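Local coordinates for tyrosine--tRNA ligase (Aeropyrum pernix, PDB 2CYA), which probably catalyses the ATP-dependent activation of tyrosine and its transfer to the acceptor end of tRNA(Tyr), working as a homodimer, at residues Phe10-Ile13 with Ala14-Thr17; Gly183-Asp186 with Gln187-Ala190; Lys241-Pro244 with Glu245-Val248. All blocks are in the same frame, centred on the assembly; numbering follows the deposited sequence.

Interaction 1: residues Phe10-Ile13 with Ala14-Thr17; sequences FNRI and ARNT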
loop_
_atom_site.group_PDB
_atom_site.type_symbol
_atom_site.label_atom_id
_atom_site.label_comp_id
_atom_site.label_asym_id
_atom_site.label_seq_id
_atom_site.Cartn_x
_atom_site.Cartn_y
_atom_site.Cartn_z
ATOM N N PHE A 10 -36.265 -6.817 -0.606
ATOM C CA PHE A 10 -35.471 -7.462 0.414
ATOM C C PHE A 10 -35.395 -8.976 0.235
ATOM O O PHE A 10 -34.293 -9.536 0.213
ATOM C CB PHE A 10 -36.000 -7.151 1.809
ATOM C CG PHE A 10 -35.223 -7.830 2.911
ATOM C CD1 PHE A 10 -34.069 -7.258 3.422
ATOM C CD2 PHE A 10 -35.631 -9.064 3.407
ATOM C CE1 PHE A 10 -33.324 -7.903 4.414
ATOM C CE2 PHE A 10 -34.900 -9.723 4.394
ATOM C CZ PHE A 10 -33.741 -9.142 4.900
ATOM N N ASN A 11 -36.544 -9.646 0.105
ATOM C CA ASN A 11 -36.526 -11.111 -0.049
ATOM C C ASN A 11 -35.794 -11.533 -1.314
ATOM O O ASN A 11 -35.199 -12.601 -1.365
ATOM C CB ASN A 11 -37.936 -11.696 -0.076
ATOM C CG ASN A 11 -38.656 -11.550 1.248
ATOM O OD1 ASN A 11 -38.079 -11.759 2.316
ATOM N ND2 ASN A 11 -39.934 -11.209 1.181
ATOM N N ARG A 12 -35.854 -10.697 -2.334
ATOM C CA ARG A 12 -35.178 -10.988 -3.583
ATOM C C ARG A 12 -33.657 -10.909 -3.365
ATOM O O ARG A 12 -32.907 -11.730 -3.880
ATOM C CB ARG A 12 -35.611 -9.983 -4.648
ATOM C CG ARG A 12 -34.600 -9.782 -5.767
ATOM C CD ARG A 12 -35.242 -10.003 -7.109
ATOM N NE ARG A 12 -35.679 -11.392 -7.240
ATOM C CZ ARG A 12 -36.560 -11.813 -8.141
ATOM N NH1 ARG A 12 -37.104 -10.951 -8.992
ATOM N NH2 ARG A 12 -36.893 -13.099 -8.194
ATOM N N ILE A 13 -33.222 -9.911 -2.604
ATOM C CA ILE A 13 -31.808 -9.730 -2.299
ATOM C C ILE A 13 -31.338 -10.771 -1.285
ATOM O O ILE A 13 -30.251 -11.336 -1.425
ATOM C CB ILE A 13 -31.537 -8.306 -1.726
ATOM C CG1 ILE A 13 -31.708 -7.271 -2.829
ATOM C CG2 ILE A 13 -30.152 -8.228 -1.125
ATOM C CD1 ILE A 13 -31.702 -5.849 -2.331
ATOM N N ALA A 14 -32.159 -11.045 -0.276
ATOM C CA ALA A 14 -31.781 -12.000 0.759
ATOM C C ALA A 14 -31.823 -13.467 0.358
ATOM O O ALA A 14 -31.094 -14.283 0.922
ATOM C CB ALA A 14 -32.646 -11.798 1.996
ATOM N N ARG A 15 -32.672 -13.801 -0.606
ATOM C CA ARG A 15 -32.838 -15.185 -1.047
ATOM C C ARG A 15 -31.526 -15.950 -1.259
ATOM O O ARG A 15 -30.673 -15.548 -2.044
ATOM C CB ARG A 15 -33.711 -15.226 -2.322
ATOM C CG ARG A 15 -32.955 -15.366 -3.638
ATOM C CD ARG A 15 -33.606 -14.606 -4.802
ATOM N NE ARG A 15 -34.893 -15.152 -5.200
ATOM C CZ ARG A 15 -35.286 -15.294 -6.464
ATOM N NH1 ARG A 15 -34.485 -14.931 -7.463
ATOM N NH2 ARG A 15 -36.486 -15.800 -6.730
ATOM N N ASN A 16 -31.379 -17.036 -0.505
ATOM C CA ASN A 16 -30.235 -17.930 -0.578
ATOM C C ASN A 16 -28.883 -17.446 -0.049
ATOM O O ASN A 16 -27.867 -18.122 -0.211
ATOM C CB ASN A 16 -30.081 -18.430 -2.011
ATOM C CG ASN A 16 -31.185 -19.389 -2.404
ATOM O OD1 ASN A 16 -31.441 -20.380 -1.702
ATOM N ND2 ASN A 16 -31.849 -19.105 -3.527
ATOM N N THR A 17 -28.866 -16.287 0.588
ATOM C CA THR A 17 -27.636 -15.784 1.147
ATOM C C THR A 17 -27.397 -16.464 2.495
ATOM O O THR A 17 -28.333 -16.970 3.125
ATOM C CB THR A 17 -27.727 -14.270 1.337
ATOM O OG1 THR A 17 -28.826 -13.965 2.204
ATOM C CG2 THR A 17 -27.952 -13.598 -0.003
#

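Interaction 2: residues Gly183-Asp186 with Gln187-Ala190; sequences GGMD and QRKA. With SO4 (sulfate ion), chain D.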
loop_
_atom_site.group_PDB
_atom_site.type_symbol
_atom_site.label_atom_id
_atom_site.label_comp_id
_atom_site.label_asym_id
_atom_site.label_seq_id
_atom_site.Cartn_x
_atom_site.Cartn_y
_atom_site.Cartn_z
ATOM N N GLY A 183 -20.462 -10.725 -1.692
ATOM C CA GLY A 183 -19.307 -11.583 -1.808
ATOM C C GLY A 183 -19.536 -12.907 -1.114
ATOM O O GLY A 183 -20.511 -13.076 -0.373
ATOM N N GLY A 184 -18.642 -13.861 -1.357
ATOM C CA GLY A 184 -18.756 -15.147 -0.709
ATOM C C GLY A 184 -18.397 -14.963 0.751
ATOM O O GLY A 184 -17.877 -13.914 1.149
ATOM N N MET A 185 -18.658 -15.977 1.560
ATOM C CA MET A 185 -18.334 -15.904 2.981
ATOM C C MET A 185 -16.849 -15.757 3.208
ATOM O O MET A 185 -16.427 -15.400 4.301
ATOM C CB MET A 185 -18.836 -17.146 3.712
ATOM C CG MET A 185 -20.298 -17.079 4.070
ATOM S SD MET A 185 -20.637 -15.757 5.267
ATOM C CE MET A 185 -20.306 -16.591 6.821
ATOM N N ASP A 186 -16.042 -16.039 2.190
ATOM C CA ASP A 186 -14.598 -15.890 2.340
ATOM C C ASP A 186 -14.185 -14.411 2.317
ATOM O O ASP A 186 -13.017 -14.085 2.560
ATOM C CB ASP A 186 -13.840 -16.694 1.256
ATOM C CG ASP A 186 -14.193 -16.267 -0.166
ATOM O OD1 ASP A 186 -15.339 -15.857 -0.416
ATOM O OD2 ASP A 186 -13.327 -16.363 -1.055
ATOM N N GLN A 187 -15.138 -13.514 2.049
ATOM C CA GLN A 187 -14.836 -12.078 2.022
ATOM C C GLN A 187 -15.294 -11.413 3.316
ATOM O O GLN A 187 -15.069 -10.222 3.498
ATOM C CB GLN A 187 -15.581 -11.356 0.883
ATOM C CG GLN A 187 -15.542 -12.008 -0.468
ATOM C CD GLN A 187 -14.317 -11.632 -1.263
ATOM O OE1 GLN A 187 -13.189 -11.779 -0.786
ATOM N NE2 GLN A 187 -14.529 -11.147 -2.494
ATOM N N ARG A 188 -15.939 -12.166 4.207
ATOM C CA ARG A 188 -16.486 -11.562 5.424
ATOM C C ARG A 188 -15.499 -10.776 6.258
ATOM O O ARG A 188 -15.821 -9.702 6.752
ATOM C CB ARG A 188 -17.166 -12.618 6.301
ATOM C CG ARG A 188 -16.196 -13.568 6.976
ATOM C CD ARG A 188 -16.851 -14.895 7.356
ATOM N NE ARG A 188 -15.837 -15.933 7.566
ATOM C CZ ARG A 188 -14.886 -15.876 8.496
ATOM N NH1 ARG A 188 -14.814 -14.830 9.321
ATOM N NH2 ARG A 188 -14.002 -16.863 8.604
ATOM N N LYS A 189 -14.290 -11.292 6.433
ATOM C CA LYS A 189 -13.335 -10.557 7.247
ATOM C C LYS A 189 -12.990 -9.195 6.646
ATOM O O LYS A 189 -12.934 -8.197 7.355
ATOM C CB LYS A 189 -12.087 -11.399 7.476
ATOM C CG LYS A 189 -12.271 -12.459 8.563
ATOM C CD LYS A 189 -10.991 -13.264 8.761
ATOM C CE LYS A 189 -11.098 -14.199 9.964
ATOM N NZ LYS A 189 -9.873 -15.039 10.116
ATOM N N ALA A 190 -12.789 -9.132 5.336
ATOM C CA ALA A 190 -12.475 -7.849 4.713
ATOM C C ALA A 190 -13.671 -6.915 4.881
ATOM O O ALA A 190 -13.508 -5.722 5.148
ATOM C CB ALA A 190 -12.169 -8.037 3.239
HETATM S S SO4 D . -15.971 -14.878 -4.163
HETATM O O1 SO4 D . -16.174 -13.366 -4.248
HETATM O O2 SO4 D . -16.562 -15.343 -2.838
HETATM O O3 SO4 D . -16.745 -15.459 -5.191
HETATM O O4 SO4 D . -14.565 -15.059 -4.027
HETATM O O HOH W 1 -12.024 -11.429 3.908
HETATM O O HOH W 2 -13.150 -13.642 5.164
#

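Interaction 3: residues Lys241-Pro244 with Glu245-Val248; sequences KSKP and ETAV. With SO4 (sulfate ion), chain C.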
loop_
_atom_site.group_PDB
_atom_site.type_symbol
_atom_site.label_atom_id
_atom_site.label_comp_id
_atom_site.label_asym_id
_atom_site.label_seq_id
_atom_site.Cartn_x
_atom_site.Cartn_y
_atom_site.Cartn_z
ATOM N N LYS A 241 -9.969 -24.465 -8.599
ATOM C CA LYS A 241 -9.177 -25.074 -9.668
ATOM C C LYS A 241 -7.998 -25.950 -9.202
ATOM O O LYS A 241 -7.293 -26.530 -10.031
ATOM C CB LYS A 241 -8.660 -23.982 -10.616
ATOM C CG LYS A 241 -9.753 -23.235 -11.385
ATOM C CD LYS A 241 -10.473 -22.198 -10.536
ATOM C CE LYS A 241 -9.552 -21.030 -10.216
ATOM N NZ LYS A 241 -10.210 -20.000 -9.377
ATOM N N SER A 242 -7.799 -26.053 -7.886
ATOM C CA SER A 242 -6.709 -26.854 -7.306
ATOM C C SER A 242 -6.675 -28.293 -7.840
ATOM O O SER A 242 -5.747 -28.678 -8.557
ATOM C CB SER A 242 -6.836 -26.883 -5.775
ATOM O OG SER A 242 -6.875 -25.573 -5.229
ATOM N N LYS A 243 -7.680 -29.087 -7.467
ATOM C CA LYS A 243 -7.800 -30.479 -7.912
ATOM C C LYS A 243 -8.985 -30.551 -8.873
ATOM O O LYS A 243 -10.143 -30.627 -8.447
ATOM C CB LYS A 243 -8.050 -31.410 -6.721
ATOM C CG LYS A 243 -6.890 -31.530 -5.736
ATOM C CD LYS A 243 -7.280 -32.390 -4.537
ATOM C CE LYS A 243 -7.781 -33.763 -4.980
ATOM N NZ LYS A 243 -8.387 -34.535 -3.862
ATOM N N PRO A 244 -8.705 -30.531 -10.187
ATOM C CA PRO A 244 -9.724 -30.583 -11.238
ATOM C C PRO A 244 -10.924 -31.467 -10.946
ATOM O O PRO A 244 -12.056 -31.059 -11.175
ATOM C CB PRO A 244 -8.938 -31.060 -12.453
ATOM C CG PRO A 244 -7.609 -30.404 -12.244
ATOM C CD PRO A 244 -7.355 -30.664 -10.770
ATOM N N GLU A 245 -10.675 -32.671 -10.438
ATOM C CA GLU A 245 -11.753 -33.615 -10.145
ATOM C C GLU A 245 -12.672 -33.220 -8.994
ATOM O O GLU A 245 -13.742 -33.808 -8.830
ATOM C CB GLU A 245 -11.175 -35.007 -9.874
ATOM C CG GLU A 245 -10.576 -35.678 -11.098
ATOM C CD GLU A 245 -11.623 -36.040 -12.138
ATOM O OE1 GLU A 245 -12.559 -36.802 -11.801
ATOM O OE2 GLU A 245 -11.507 -35.564 -13.290
ATOM N N THR A 246 -12.264 -32.240 -8.192
ATOM C CA THR A 246 -13.090 -31.805 -7.071
ATOM C C THR A 246 -13.918 -30.571 -7.402
ATOM O O THR A 246 -14.609 -30.030 -6.534
ATOM C CB THR A 246 -12.244 -31.467 -5.841
ATOM O OG1 THR A 246 -11.420 -30.324 -6.126
ATOM C CG2 THR A 246 -11.386 -32.665 -5.458
ATOM N N ALA A 247 -13.830 -30.120 -8.653
ATOM C CA ALA A 247 -14.576 -28.952 -9.092
ATOM C C ALA A 247 -15.128 -29.134 -10.505
ATOM O O ALA A 247 -14.467 -29.693 -11.382
ATOM C CB ALA A 247 -13.686 -27.723 -9.038
ATOM N N VAL A 248 -16.340 -28.650 -10.726
ATOM C CA VAL A 248 -16.951 -28.745 -12.034
ATOM C C VAL A 248 -16.767 -27.402 -12.730
ATOM O O VAL A 248 -17.279 -26.382 -12.267
ATOM C CB VAL A 248 -18.452 -29.079 -11.913
ATOM C CG1 VAL A 248 -19.085 -29.187 -13.297
ATOM C CG2 VAL A 248 -18.615 -30.391 -11.145
HETATM S S SO4 C . -11.816 -19.852 -6.263
HETATM O O1 SO4 C . -12.890 -20.339 -5.288
HETATM O O2 SO4 C . -11.790 -18.326 -6.181
HETATM O O3 SO4 C . -10.565 -20.315 -5.777
HETATM O O4 SO4 C . -12.335 -20.143 -7.552
#

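Interaction 1: residues Phe10-Ile13 with Ala14-Thr17
The ring of Phe10 lays one face over the methyl group of Ala14, whose CB sits 4.2 Å from the ring centroid, 24° off the normal, in a CH-pi contact shifted toward the CE2-CZ rim. The pair lies at the C-terminal end of helix 5-14, leading to strand 19-21 of the central sheet. CG anti to the backbone N (chi1 179°) brings CE2 of Phe10 within reach of the Ala14 methyl one turn on; Leu26 and Leu30 of helix 23-32 also pack on the ring, and Lys27 adds a cation-pi contact. The last helical turn closes with Ala14 N bonded to Phe10 O at 2.7 Å and Arg15 N to Asn11 O at 2.9 Å. Arg12 and Arg15, the latter just past the helix end, run side by side. The Arg12 guanidinium comes edge-on to the face of Arg15, Arg12 NH2 lying 3.1 Å from Arg15 NH2, with the two planes 63° apart. The like charges are probably offset by acids: Arg15 forms salt bridges with Asp61 and Asp288, whereas the link from Arg12 to Glu64 is long and weak. A type II beta turn from Ala14 to Thr17 begins on the last helical residue. Ala14 O is gripped twice by Thr17, through its backbone N at 3.0 Å and through OG1 at 2.6 Å, while the methyl CG2 rests 3.5 Å from Ile13 O.

Interaction 2: residues Gly183-Asp186 with Gln187-Ala190
A chi1 of -47° and a bend at chi2 (-86°) fold Gln187 back along the end of strand 180-184, so that its CG lies 4.0 Å from Gly183 CA and its NE2 faces the sulfate beside Gly184. A side chain on Gly183 would run into that CG. Asp186 takes chi1 59°, which swings OD1 to within 2.8 Å of sulfate O2; Gly184 N reaches the same oxygen through a weak bond. The turn is closed by Gln187 N, bonded to Gly184 O at 2.9 Å, and by a longer bond from Arg188 N to Met185 O. The aliphatic part of Arg188 wraps over that carbonyl, its CD 3.1 Å from Met185 O and touching Met185 CE. Two waters link Asp186 O to the helix start, one to Ala190 N, the other, weakly bonded to that oxygen, to Lys189 N. Gln187 OE1 accepts from Gln169 NE2, and an alanine here would probably leave that amide without its mate and open a gap beside Gly183. Gln187 and Gln169 are both predicted to bind L-tyrosine, consistent with this strand-to-helix turn of a beta-alpha-beta unit lying at the amino acid pocket of the class I catalytic domain.

Interaction 3: residues Lys241-Pro244 with Glu245-Val248
Glu245 follows Pro244 in a short 3-10 turn and sends its carboxylate out of the contact, to a salt bridge with Arg259 on helix 254-262. Thr246 then makes the main connection, gripping Lys243 O twice: its backbone N lies 2.7 Å away with a straight 162° bond, and its OG1, also 2.7 Å from Lys243 O, comes in the carbonyl plane on a lone pair. A chi1 of 65° directs OG1 to Lys243 O and leaves the methyl CG2 against the Lys243 chain, 3.8 Å from both its CB and CE. A bend at chi3 carries Lys243 NZ past this methyl to Gln218. Ala247 N continues the turn with a 3.2 Å bond to Pro244 O. Pro244 O and Ala247 O, two acceptors, lie 2.8 Å apart, and both accept from Lys260 NZ, which probably eases their close approach. At the start of the preceding segment, Lys241 NZ holds sulfate O4 at 2.8 Å, an anion also bound by His49 and Trp52. All three residues are inferred to bind ATP, and the turn directly follows the KMSKS motif, one of the two signature sequences of class I aminoacyl-tRNA synthetases.

In the fold
The three contacts come in series along the chain, and none touches another. Interaction 1 leads from helix 5-14 toward strand 19-21, an outer strand of the six-stranded mixed sheet; interaction 2 leads out of strand 180-184 of the same sheet into helix 188-198. Strand 207-211 lies between these strands and is touched by side chains of both contacts, whose centres are about 17 Å apart. Interaction 3 lies in the loop between strand 207-211 and helix 254-262, its centre about 21 Å from interaction 2's and about 29 Å from interaction 1's. Interactions 2 and 3 hold residues predicted to bind tyrosine and inferred to bind ATP in one catalytic domain; interaction 1 lies away from those sites.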